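PDB 2YJP: putative ABC transporter, periplasmic binding protein, amino acid from Neisseria gonorrhoeae, which binds L-cysteine as the solute receptor of a putative amino-acid ABC transporter, probably handing it to the membrane components for uptake. Local coordinates for residues R109-R114 and R131-V135; I121-F125 and F137-M142; V144-S150 and A208-A214; Q165-K171 and V186-D192. The protein carries 1 engineered substitution. All coordinates share one frame; numbering follows the deposited sequence.

Interaction 1 of 4, residues R109-R114 and R131-V135; sequences RVEYVR and RAEAV. With CYS (cysteine), chain D.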
# COMPACT_ATOMS: atom_id res chain seq x y z
N ARG A 109 2.85 2.44 -10.26
CA ARG A 109 3.97 2.52 -9.32
C ARG A 109 5.31 2.18 -9.97
O ARG A 109 6.24 2.93 -9.80
CB ARG A 109 3.75 1.68 -8.08
CG ARG A 109 2.66 2.25 -7.17
CD ARG A 109 2.39 1.29 -6.01
NE ARG A 109 1.77 0.07 -6.52
CZ ARG A 109 1.19 -0.82 -5.74
NH1 ARG A 109 1.19 -0.59 -4.44
NH2 ARG A 109 0.62 -1.89 -6.25
N VAL A 110 5.37 1.08 -10.72
CA VAL A 110 6.56 0.66 -11.39
C VAL A 110 6.97 1.70 -12.45
O VAL A 110 8.10 2.18 -12.42
CB VAL A 110 6.38 -0.76 -12.05
CG1 VAL A 110 7.53 -1.06 -13.05
CG2 VAL A 110 6.30 -1.84 -10.97
N GLU A 111 6.06 2.06 -13.36
CA GLU A 111 6.33 3.06 -14.38
C GLU A 111 6.86 4.43 -13.85
O GLU A 111 7.69 5.06 -14.46
CB GLU A 111 5.08 3.27 -15.27
CG GLU A 111 5.25 4.37 -16.34
CD GLU A 111 6.45 4.12 -17.28
OE1 GLU A 111 6.67 2.99 -17.76
OE2 GLU A 111 7.22 5.05 -17.58
N TYR A 112 6.36 4.87 -12.71
CA TYR A 112 6.64 6.21 -12.22
C TYR A 112 8.03 6.25 -11.65
O TYR A 112 8.74 7.25 -11.79
CB TYR A 112 5.64 6.60 -11.11
CG TYR A 112 4.34 7.26 -11.59
CD1 TYR A 112 3.78 7.01 -12.77
CD2 TYR A 112 3.70 8.12 -10.83
CE1 TYR A 112 2.59 7.63 -13.15
CE2 TYR A 112 2.51 8.70 -11.20
CZ TYR A 112 1.96 8.47 -12.35
OH TYR A 112 0.77 9.12 -12.66
N VAL A 113 8.42 5.17 -10.99
CA VAL A 113 9.75 5.08 -10.44
C VAL A 113 10.75 4.77 -11.55
O VAL A 113 11.86 5.28 -11.53
CB VAL A 113 9.79 4.01 -9.29
CG1 VAL A 113 10.57 2.90 -9.62
CG2 VAL A 113 10.65 4.39 -8.35
N ARG A 114 10.33 3.95 -12.51
CA ARG A 114 11.21 3.57 -13.60
C ARG A 114 11.58 4.76 -14.49
O ARG A 114 12.74 4.91 -14.87
CB ARG A 114 10.54 2.51 -14.49
CG ARG A 114 11.54 1.68 -15.25
CD ARG A 114 11.06 1.19 -16.62
NE ARG A 114 9.63 0.89 -16.68
CZ ARG A 114 9.11 -0.33 -16.51
NH1 ARG A 114 9.90 -1.37 -16.25
NH2 ARG A 114 7.79 -0.49 -16.63
N ARG A 131 7.88 -8.13 -9.27
CA ARG A 131 8.10 -6.69 -9.17
C ARG A 131 9.62 -6.38 -9.04
O ARG A 131 10.13 -5.40 -9.58
CB ARG A 131 7.30 -6.12 -8.00
CG ARG A 131 5.81 -5.92 -8.35
CD ARG A 131 4.94 -5.83 -7.14
NE ARG A 131 3.51 -5.67 -7.48
CZ ARG A 131 2.59 -5.22 -6.63
NH1 ARG A 131 2.96 -4.93 -5.39
NH2 ARG A 131 1.30 -5.10 -7.00
N ALA A 132 10.31 -7.25 -8.31
CA ALA A 132 11.72 -7.08 -8.03
C ALA A 132 12.57 -7.20 -9.29
O ALA A 132 13.68 -6.77 -9.28
CB ALA A 132 12.18 -8.06 -6.93
N GLU A 133 12.02 -7.74 -10.37
CA GLU A 133 12.64 -7.67 -11.69
C GLU A 133 12.61 -6.28 -12.29
O GLU A 133 13.43 -5.94 -13.12
CB GLU A 133 11.95 -8.65 -12.68
CG GLU A 133 12.23 -10.12 -12.39
CD GLU A 133 11.41 -11.05 -13.29
OE1 GLU A 133 11.09 -10.66 -14.43
OE2 GLU A 133 11.07 -12.18 -12.88
N ALA A 134 11.64 -5.47 -11.88
CA ALA A 134 11.44 -4.18 -12.50
C ALA A 134 11.98 -3.02 -11.68
O ALA A 134 12.33 -1.97 -12.26
CB ALA A 134 9.97 -4.01 -12.82
N VAL A 135 12.01 -3.19 -10.34
CA VAL A 135 12.44 -2.11 -9.42
C VAL A 135 13.31 -2.65 -8.23
O VAL A 135 13.34 -3.86 -7.98
CB VAL A 135 11.21 -1.29 -8.84
CG1 VAL A 135 10.22 -0.76 -9.99
CG2 VAL A 135 10.45 -2.09 -7.71
N CYS D . 0.12 -3.54 -1.18
CA CYS D . -0.60 -4.12 -2.34
C CYS D . 0.24 -3.97 -3.60
O CYS D . 1.41 -3.46 -3.52
CB CYS D . -1.94 -3.43 -2.57
SG CYS D . -1.85 -1.65 -2.80
OXT CYS D . -0.22 -4.36 -4.68
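Arg109 and Arg131 close on the carboxylate of the bound cysteine from two sides, so four N-H groups grip its two oxygens. Arg131 meets it at the guanidinium edge: NH1 gives a bond to O of the cysteine (2.8 Å, 161° at the hydrogen) and NH2 one to OXT (2.9 Å). Arg109 NH2 reaches the same OXT at 3.0 Å from within its own plane, whereas its NH1 bond to O is weak and bent, 126°. The NH2 atoms of Arg109 and Arg131 lie 3.4 Å apart; both donate to the carboxylate, whose negative charge probably offsets their closeness. Arg131 arrives on a chain extended from CG to NE; Arg109 is bent at chi3 (-68°), which turns its guanidinium toward the ligand, while Ala123 O takes NH1 and Ala106 O takes NE. Thr126 O fixes Arg131 NH1.

Behind this clamp the two segments are joined by apolar side-chain packing. Val135 CG1 sits against Val113 CG1 at 3.7 Å and more loosely against Val110 CG1, which also touches Ala134 CB at 3.8 Å. One side of helix 109-114 thus rests on the turn that leads from helix 129-132 into strand 135-137, with Phe125 packed beside both arginines.

Interaction 2 of 4, residues I121-F125 and F137-M142; sequences ILANF and FADPYM. With CYS (cysteine), chain D.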
# COMPACT_ATOMS: atom_id res chain seq x y z
N ILE A 121 9.13 5.12 -4.24
CA ILE A 121 7.73 4.72 -4.12
C ILE A 121 7.50 4.34 -2.69
O ILE A 121 8.21 3.47 -2.17
CB ILE A 121 7.36 3.51 -5.00
CG1 ILE A 121 7.38 3.93 -6.46
CG2 ILE A 121 6.01 2.87 -4.52
CD1 ILE A 121 6.26 4.95 -6.84
N LEU A 122 6.51 5.01 -2.07
CA LEU A 122 6.01 4.60 -0.77
C LEU A 122 4.49 4.46 -0.91
O LEU A 122 3.74 4.80 0.03
CB LEU A 122 6.40 5.64 0.29
CG LEU A 122 7.80 5.38 0.89
CD1 LEU A 122 8.29 6.45 1.78
CD2 LEU A 122 7.87 4.00 1.67
N ALA A 123 4.01 4.01 -2.06
CA ALA A 123 2.60 3.74 -2.23
C ALA A 123 2.31 2.30 -1.79
O ALA A 123 2.13 1.40 -2.61
CB ALA A 123 2.14 3.98 -3.67
N ASN A 124 2.28 2.11 -0.46
CA ASN A 124 2.01 0.83 0.21
C ASN A 124 2.27 -0.43 -0.65
O ASN A 124 1.36 -1.24 -0.90
CB ASN A 124 0.56 0.85 0.79
CG ASN A 124 0.43 0.03 2.06
OD1 ASN A 124 -0.43 -0.87 2.16
ND2 ASN A 124 1.28 0.35 3.06
N PHE A 125 3.55 -0.65 -0.96
CA PHE A 125 3.98 -1.44 -2.09
C PHE A 125 4.50 -2.83 -1.72
O PHE A 125 5.58 -2.98 -1.09
CB PHE A 125 5.07 -0.65 -2.85
CG PHE A 125 5.26 -1.05 -4.28
CD1 PHE A 125 4.28 -1.71 -5.00
CD2 PHE A 125 6.46 -0.71 -4.93
CE1 PHE A 125 4.50 -2.04 -6.35
CE2 PHE A 125 6.68 -1.02 -6.25
CZ PHE A 125 5.72 -1.66 -6.96
N PHE A 137 13.68 -2.95 -4.21
CA PHE A 137 13.01 -2.77 -2.93
C PHE A 137 14.01 -2.59 -1.80
O PHE A 137 14.94 -3.40 -1.67
CB PHE A 137 12.15 -3.99 -2.62
CG PHE A 137 10.88 -4.04 -3.44
CD1 PHE A 137 9.75 -3.27 -3.07
CD2 PHE A 137 10.80 -4.88 -4.57
CE1 PHE A 137 8.56 -3.35 -3.82
CE2 PHE A 137 9.63 -4.95 -5.31
CZ PHE A 137 8.51 -4.20 -4.95
N ALA A 138 13.82 -1.53 -1.01
CA ALA A 138 14.56 -1.40 0.26
C ALA A 138 14.01 -2.31 1.33
O ALA A 138 13.05 -3.00 1.10
CB ALA A 138 14.52 0.04 0.74
N ASP A 139 14.61 -2.30 2.50
CA ASP A 139 14.10 -2.99 3.67
C ASP A 139 12.65 -2.76 3.90
O ASP A 139 12.23 -1.61 3.97
CB ASP A 139 14.78 -2.46 4.93
CG ASP A 139 16.16 -2.97 5.11
OD1 ASP A 139 16.68 -3.68 4.19
OD2 ASP A 139 16.74 -2.65 6.17
N PRO A 140 11.90 -3.85 4.13
CA PRO A 140 10.45 -3.78 4.41
C PRO A 140 10.18 -3.06 5.71
O PRO A 140 11.01 -3.13 6.65
CB PRO A 140 10.00 -5.23 4.51
CG PRO A 140 11.23 -6.07 4.51
CD PRO A 140 12.46 -5.21 4.23
N TYR A 141 9.03 -2.36 5.74
CA TYR A 141 8.54 -1.76 6.97
C TYR A 141 7.23 -2.36 7.50
O TYR A 141 6.93 -2.21 8.68
CB TYR A 141 8.44 -0.24 6.85
CG TYR A 141 7.57 0.25 5.75
CD1 TYR A 141 8.12 0.50 4.50
CD2 TYR A 141 6.21 0.51 5.94
CE1 TYR A 141 7.36 0.96 3.47
CE2 TYR A 141 5.41 1.02 4.89
CZ TYR A 141 6.01 1.22 3.65
OH TYR A 141 5.29 1.71 2.56
N MET A 142 6.48 -3.06 6.65
CA MET A 142 5.28 -3.76 7.12
C MET A 142 5.00 -5.06 6.37
O MET A 142 5.69 -5.39 5.39
CB MET A 142 4.07 -2.84 7.17
CG MET A 142 3.28 -2.69 5.91
SD MET A 142 1.79 -1.65 6.14
CE MET A 142 0.51 -2.89 6.13
N CYS D . 0.12 -3.54 -1.18
CA CYS D . -0.60 -4.12 -2.34
C CYS D . 0.24 -3.97 -3.60
O CYS D . 1.41 -3.46 -3.52
CB CYS D . -1.94 -3.43 -2.57
SG CYS D . -1.85 -1.65 -2.80
OXT CYS D . -0.22 -4.36 -4.68
O HOH W 1 5.72 1.03 -0.04
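Leu122 and Tyr141 touch where side chains of two loops of a periplasmic-binding-protein fold meet: 121-125 leaves the end of parallel strand 120-121 and enters the cysteine pocket, while 137-142 links strand 135-137 to strand 142-151. Leu122 lays CD2 against the outer part of the phenol, 3.6 Å from Tyr141 CE1 and as near to its OH, approaching the ring obliquely. Helix 80-93 backs this pair through Ile84.

Ala123 is the centre of an inverse gamma turn, which redirects the chain toward the ligand. Asn124 then offers its backbone O to the cysteine ammonium, N to O 2.6 Å. Its side chain crosses that of Met142 at about a right angle, with ND2 3.7 Å from SD; the amide's polar atoms are engaged elsewhere, OD1 by Lys65 NZ and ND2 by Asp81 OD1.

At Phe125, CG stands anti to the backbone N (chi1 -158°), setting the ring with the cysteine O near its edge and Phe137 over one face. Phe137 brings CZ over that face, offset toward the rim, and CE1 3.6 Å from Phe125 CD2. The ring centroids are 5.2 Å apart and the planes are inclined at 46°, an oblique pair. Tyr141 and Met142 both face Ile239, forming a classic beta bulge, and Tyr141 OH also bonds to Asp81 OD1. A water ties the loops together: it accepts from Phe125 N at 2.9 Å and donates to Tyr141 OH at 2.7 Å.

Interaction 3 of 4, residues V144-S150 and A208-A214; sequences VALGVVS and ALAHDNA. With CYS (cysteine), chain D.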
# COMPACT_ATOMS: atom_id res chain seq x y z
N VAL A 144 1.57 -7.81 5.10
CA VAL A 144 0.18 -7.87 4.84
C VAL A 144 -0.18 -9.13 4.02
O VAL A 144 0.59 -9.63 3.22
CB VAL A 144 -0.32 -6.49 4.19
CG1 VAL A 144 -0.27 -6.47 2.79
CG2 VAL A 144 -1.71 -6.32 4.41
N ALA A 145 -1.37 -9.64 4.26
CA ALA A 145 -1.93 -10.75 3.52
C ALA A 145 -3.15 -10.19 2.78
O ALA A 145 -3.65 -9.11 3.15
CB ALA A 145 -2.37 -11.84 4.50
N LEU A 146 -3.62 -10.89 1.76
CA LEU A 146 -4.85 -10.56 1.10
C LEU A 146 -6.07 -11.10 1.84
O LEU A 146 -6.02 -12.13 2.56
CB LEU A 146 -4.83 -11.07 -0.35
CG LEU A 146 -3.66 -10.55 -1.24
CD1 LEU A 146 -3.64 -11.27 -2.60
CD2 LEU A 146 -3.71 -9.00 -1.33
N GLY A 147 -7.20 -10.43 1.63
CA GLY A 147 -8.47 -10.89 2.16
C GLY A 147 -9.56 -10.58 1.18
O GLY A 147 -9.31 -10.02 0.13
N VAL A 148 -10.77 -11.00 1.47
CA VAL A 148 -11.90 -10.69 0.58
C VAL A 148 -13.06 -10.11 1.38
O VAL A 148 -13.43 -10.68 2.41
CB VAL A 148 -12.39 -11.98 -0.14
CG1 VAL A 148 -13.61 -11.64 -1.06
CG2 VAL A 148 -11.24 -12.59 -0.90
N VAL A 149 -13.63 -8.98 0.90
CA VAL A 149 -14.76 -8.36 1.60
C VAL A 149 -16.04 -8.51 0.76
O VAL A 149 -15.98 -8.46 -0.50
CB VAL A 149 -14.51 -6.91 1.98
CG1 VAL A 149 -14.46 -5.92 0.70
CG2 VAL A 149 -15.55 -6.45 3.01
N SER A 150 -17.19 -8.72 1.47
CA SER A 150 -18.47 -8.94 0.82
C SER A 150 -19.61 -8.46 1.71
O SER A 150 -19.46 -8.32 2.93
CB SER A 150 -18.64 -10.45 0.52
OG SER A 150 -18.49 -11.24 1.72
N ALA A 208 -18.19 -9.28 -4.29
CA ALA A 208 -17.08 -9.20 -3.35
C ALA A 208 -15.92 -8.40 -3.94
O ALA A 208 -15.85 -8.15 -5.15
CB ALA A 208 -16.59 -10.60 -2.98
N LEU A 209 -14.96 -8.05 -3.08
CA LEU A 209 -13.82 -7.28 -3.49
C LEU A 209 -12.60 -7.80 -2.73
O LEU A 209 -12.64 -7.97 -1.52
CB LEU A 209 -14.08 -5.81 -3.18
CG LEU A 209 -13.02 -4.77 -3.51
CD1 LEU A 209 -13.57 -3.34 -3.44
CD2 LEU A 209 -11.75 -4.93 -2.59
N ALA A 210 -11.54 -8.06 -3.46
CA ALA A 210 -10.32 -8.58 -2.85
C ALA A 210 -9.23 -7.50 -2.83
O ALA A 210 -9.08 -6.74 -3.80
CB ALA A 210 -9.85 -9.80 -3.62
N HIS A 211 -8.46 -7.48 -1.74
CA HIS A 211 -7.39 -6.47 -1.52
C HIS A 211 -6.58 -6.87 -0.28
O HIS A 211 -6.86 -7.91 0.35
CB HIS A 211 -8.04 -5.08 -1.24
CG HIS A 211 -7.29 -3.93 -1.84
ND1 HIS A 211 -5.93 -3.78 -1.73
CD2 HIS A 211 -7.73 -2.87 -2.57
CE1 HIS A 211 -5.55 -2.68 -2.35
NE2 HIS A 211 -6.62 -2.11 -2.87
N ASP A 212 -5.61 -6.01 0.10
CA ASP A 212 -4.83 -6.18 1.32
C ASP A 212 -5.83 -6.29 2.46
O ASP A 212 -6.73 -5.47 2.56
CB ASP A 212 -3.89 -4.93 1.56
CG ASP A 212 -2.67 -4.92 0.63
OD1 ASP A 212 -2.50 -5.91 -0.13
OD2 ASP A 212 -1.86 -3.90 0.64
N ASN A 213 -5.68 -7.26 3.35
CA ASN A 213 -6.70 -7.40 4.42
C ASN A 213 -6.77 -6.21 5.38
O ASN A 213 -7.88 -5.82 5.81
CB ASN A 213 -6.63 -8.74 5.19
CG ASN A 213 -5.25 -9.02 5.85
OD1 ASN A 213 -4.40 -8.13 6.07
ND2 ASN A 213 -5.04 -10.31 6.20
N ALA A 214 -5.62 -5.63 5.69
CA ALA A 214 -5.56 -4.47 6.54
C ALA A 214 -6.38 -3.32 5.93
O ALA A 214 -7.05 -2.61 6.62
CB ALA A 214 -4.06 -4.02 6.74
N CYS D . 0.12 -3.54 -1.18
CA CYS D . -0.60 -4.12 -2.34
C CYS D . 0.24 -3.97 -3.60
O CYS D . 1.41 -3.46 -3.52
CB CYS D . -1.94 -3.43 -2.57
SG CYS D . -1.85 -1.65 -2.80
OXT CYS D . -0.22 -4.36 -4.68
O HOH W 2 -2.19 -8.66 7.37
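An antiparallel strand pair, 146-150 with 208-212, delivers Asp212 to the cysteine pocket at the point where strand 208-212 turns into helix 213-222. Asp212 OD2 takes the ligand ammonium N at 2.7 Å and also forms a salt bridge with Lys65. Val144 braces this carboxylate, its CG1 lying 3.6 Å from Asp212 CG as the two side chains cross at about a right angle; Leu146 CD2 approaches OD1 of the same group.

The rotation of the His211 ring is fixed by two bonds: Asp212 N donates to ND1 in the ring plane, 2.9 Å, and Asn194 OD1 engages NE2. The ring then turns an edge to the cysteine, with SG in its plane and CE1 3.7 Å from the ligand CB.

Gly147-His211 and Val149-Leu209 are hydrogen-bonded pairs. Gly147 N to His211 O is short and straight, 2.8 Å, while the return bond from His211 N to Gly147 O is longer at 3.3 Å. Beyond the strand, Asn213 N reaches Ala145 O (2.8 Å, 174°), carrying the pairing into the first turn of the helix. Asn213 ND2 bonds to Gly231 O, and a water donates to OD1.

Val149 and Leu209 lie side by side under Leu201 of helix 194-202 and Leu216 of helix 213-222. On the other face Val148 packs on Ala208 and Ala210, the latter touching Phe179 of helix 174-182.

Interaction 4 of 4, residues Q165-K171 and V186-D192; sequences QTLLVNK and VKLLKFD. With ZN (zinc ion), chain G.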
# COMPACT_ATOMS: atom_id res chain seq x y z
N GLN A 165 -20.33 -15.05 -11.27
CA GLN A 165 -20.36 -13.80 -10.53
C GLN A 165 -19.03 -13.02 -10.72
O GLN A 165 -18.05 -13.58 -11.20
CB GLN A 165 -20.62 -14.08 -9.06
CG GLN A 165 -21.92 -14.85 -8.79
CD GLN A 165 -23.14 -13.95 -8.58
OE1 GLN A 165 -23.39 -13.01 -9.35
NE2 GLN A 165 -23.91 -14.24 -7.54
N THR A 166 -19.01 -11.76 -10.31
CA THR A 166 -17.89 -10.88 -10.52
C THR A 166 -17.14 -10.52 -9.23
O THR A 166 -17.77 -10.20 -8.23
CB THR A 166 -18.37 -9.60 -11.27
OG1 THR A 166 -18.82 -9.96 -12.58
CG2 THR A 166 -17.28 -8.56 -11.43
N LEU A 167 -15.80 -10.60 -9.26
CA LEU A 167 -14.97 -10.12 -8.15
C LEU A 167 -14.33 -8.80 -8.53
O LEU A 167 -13.80 -8.66 -9.64
CB LEU A 167 -13.90 -11.17 -7.79
CG LEU A 167 -12.91 -10.88 -6.69
CD1 LEU A 167 -13.58 -10.77 -5.30
CD2 LEU A 167 -11.84 -11.97 -6.70
N LEU A 168 -14.43 -7.82 -7.62
CA LEU A 168 -13.80 -6.51 -7.85
C LEU A 168 -12.35 -6.46 -7.33
O LEU A 168 -12.04 -6.97 -6.24
CB LEU A 168 -14.60 -5.42 -7.13
CG LEU A 168 -16.04 -5.34 -7.64
CD1 LEU A 168 -16.94 -4.50 -6.78
CD2 LEU A 168 -16.00 -4.77 -9.03
N VAL A 169 -11.46 -5.90 -8.14
CA VAL A 169 -10.12 -5.65 -7.67
C VAL A 169 -9.66 -4.28 -8.19
O VAL A 169 -10.10 -3.83 -9.29
CB VAL A 169 -9.08 -6.73 -8.17
CG1 VAL A 169 -9.30 -8.07 -7.51
CG2 VAL A 169 -9.05 -6.84 -9.74
N ASN A 170 -8.75 -3.66 -7.43
CA ASN A 170 -8.05 -2.47 -7.87
C ASN A 170 -7.00 -2.95 -8.86
O ASN A 170 -6.20 -3.84 -8.53
CB ASN A 170 -7.50 -1.72 -6.66
CG ASN A 170 -6.65 -0.49 -7.01
OD1 ASN A 170 -5.75 -0.21 -6.40
ND2 ASN A 170 -7.02 0.26 -7.92
N LYS A 171 -7.06 -2.43 -10.10
CA LYS A 171 -6.12 -2.83 -11.10
C LYS A 171 -4.65 -2.67 -10.62
O LYS A 171 -4.29 -1.63 -10.07
CB LYS A 171 -6.39 -2.07 -12.44
CG LYS A 171 -5.38 -2.42 -13.55
CD LYS A 171 -5.81 -1.92 -14.97
CE LYS A 171 -4.60 -1.89 -15.93
NZ LYS A 171 -4.86 -1.04 -17.19
N VAL A 186 -12.14 -17.27 -11.91
CA VAL A 186 -12.90 -16.20 -11.28
C VAL A 186 -12.89 -14.96 -12.18
O VAL A 186 -11.81 -14.42 -12.53
CB VAL A 186 -12.33 -15.80 -9.86
CG1 VAL A 186 -13.07 -14.54 -9.31
CG2 VAL A 186 -12.47 -16.99 -8.88
N LYS A 187 -14.09 -14.49 -12.53
CA LYS A 187 -14.26 -13.31 -13.35
C LYS A 187 -13.93 -12.02 -12.56
O LYS A 187 -14.52 -11.76 -11.51
CB LYS A 187 -15.68 -13.30 -13.91
CG LYS A 187 -16.06 -12.04 -14.64
CD LYS A 187 -17.09 -12.32 -15.75
CE LYS A 187 -18.56 -12.08 -15.27
NZ LYS A 187 -19.38 -13.34 -14.87
N LEU A 188 -13.01 -11.22 -13.09
CA LEU A 188 -12.57 -9.97 -12.44
C LEU A 188 -13.07 -8.72 -13.16
O LEU A 188 -13.02 -8.60 -14.39
CB LEU A 188 -11.03 -9.88 -12.43
CG LEU A 188 -10.29 -11.01 -11.71
CD1 LEU A 188 -8.77 -10.83 -11.92
CD2 LEU A 188 -10.74 -11.14 -10.19
N LEU A 189 -13.51 -7.77 -12.36
CA LEU A 189 -13.78 -6.42 -12.83
C LEU A 189 -12.81 -5.47 -12.12
O LEU A 189 -12.79 -5.37 -10.91
CB LEU A 189 -15.22 -6.03 -12.53
CG LEU A 189 -15.68 -4.66 -13.03
CD1 LEU A 189 -15.72 -4.61 -14.48
CD2 LEU A 189 -17.09 -4.43 -12.73
N LYS A 190 -12.01 -4.77 -12.91
CA LYS A 190 -10.89 -4.00 -12.39
C LYS A 190 -11.12 -2.47 -12.56
O LYS A 190 -11.66 -2.02 -13.55
CB LYS A 190 -9.59 -4.43 -13.08
CG LYS A 190 -9.49 -5.90 -13.33
CD LYS A 190 -8.08 -6.33 -13.74
CE LYS A 190 -8.09 -7.81 -14.17
NZ LYS A 190 -6.73 -8.39 -14.46
N PHE A 191 -10.73 -1.69 -11.55
CA PHE A 191 -10.84 -0.24 -11.63
C PHE A 191 -9.48 0.32 -11.27
O PHE A 191 -8.80 -0.25 -10.40
CB PHE A 191 -11.88 0.23 -10.61
CG PHE A 191 -13.29 -0.16 -10.96
CD1 PHE A 191 -14.07 0.66 -11.80
CD2 PHE A 191 -13.82 -1.35 -10.50
CE1 PHE A 191 -15.38 0.27 -12.16
CE2 PHE A 191 -15.11 -1.75 -10.85
CZ PHE A 191 -15.89 -0.95 -11.66
N ASP A 192 -9.07 1.40 -11.91
CA ASP A 192 -7.75 2.07 -11.64
C ASP A 192 -7.54 2.51 -10.17
O ASP A 192 -6.48 2.33 -9.62
CB ASP A 192 -7.58 3.29 -12.55
CG ASP A 192 -7.31 2.92 -14.02
OD1 ASP A 192 -7.30 1.73 -14.30
OD2 ASP A 192 -7.05 3.80 -14.92
ZN ZN G . -6.11 5.43 -14.26
O HOH W 3 -16.55 -15.57 -11.77
O HOH W 4 -4.61 2.38 -7.12
O HOH W 5 -4.29 1.02 -10.40
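Strands 166-170 and 187-191 run parallel, joined by helix 174-182 in a beta-alpha-beta crossover, and their backbone donors and acceptors alternate between partners. Leu167 N gives a nearly straight bond to Lys187 O (2.8 Å, 178°), and Leu167 O receives Leu189 N. Val169 N then reaches Leu189 O, and Val169 O takes Phe191 N at 3.2 Å. At the start, a water spans the gap, donating to Gln165 O and accepting from Lys187 N.

The far end is more heavily bonded. Phe191 O accepts Lys171 N at 2.8 Å and Asn170 ND2 at 3.1 Å, the two donors coming from opposite faces of its carbonyl plane. With CG anti to the backbone N (chi1 176°), the Asn170 amide extends past Phe191, so that ND2 makes a further, weak bond to Asp192 O. Two waters also donate to Asp192 O; one of them donates to Asn170 OD1, the other to Lys171 O.

Apolar contacts fill both faces. Leu168 CD2 meets Phe191 at the ring edge, 3.6 Å from CE2, and Leu167 lies alongside Leu188 under Phe179. On that same face Val169 CG2 touches the aliphatic part of Lys190, whose NZ pairs with Asp176.

Asp192 OD2 binds a zinc ion at 2.0 Å, with Glu105 supplying another ligand from outside the pair. The two bonds to Phe191 O, with the weak and water-mediated ones to Asp192 O, hold the backbone beside this zinc ligand at the end of strand 166-170; the shared zinc is consistent with a metal link between this strand end and the loop after strand 99-103.

How the interactions relate
Three of the four contacts meet at the bound cysteine: interaction 1 holds its carboxylate, while interactions 2 and 3 share its ammonium. Interactions 1 and 2 are interlocked, their segments alternating along the chain; Arg109 CZ lies 3.3 Å from Phe125 CD1. Interactions 2 and 3 come together beside the ligand, where Asn124 OD1 is 3.7 Å from Asp212 OD2. Interactions 1 and 3 do not touch, their centres being about 23 Å apart, and the cysteine bridges them. Interaction 4 is nested within the chain loop closed by interaction 3 and extends its sheet: Ala210 N and Leu168 O are 3.0 Å apart. The nearest atoms of its Asn170 side chain and the cysteine are about 6 Å apart.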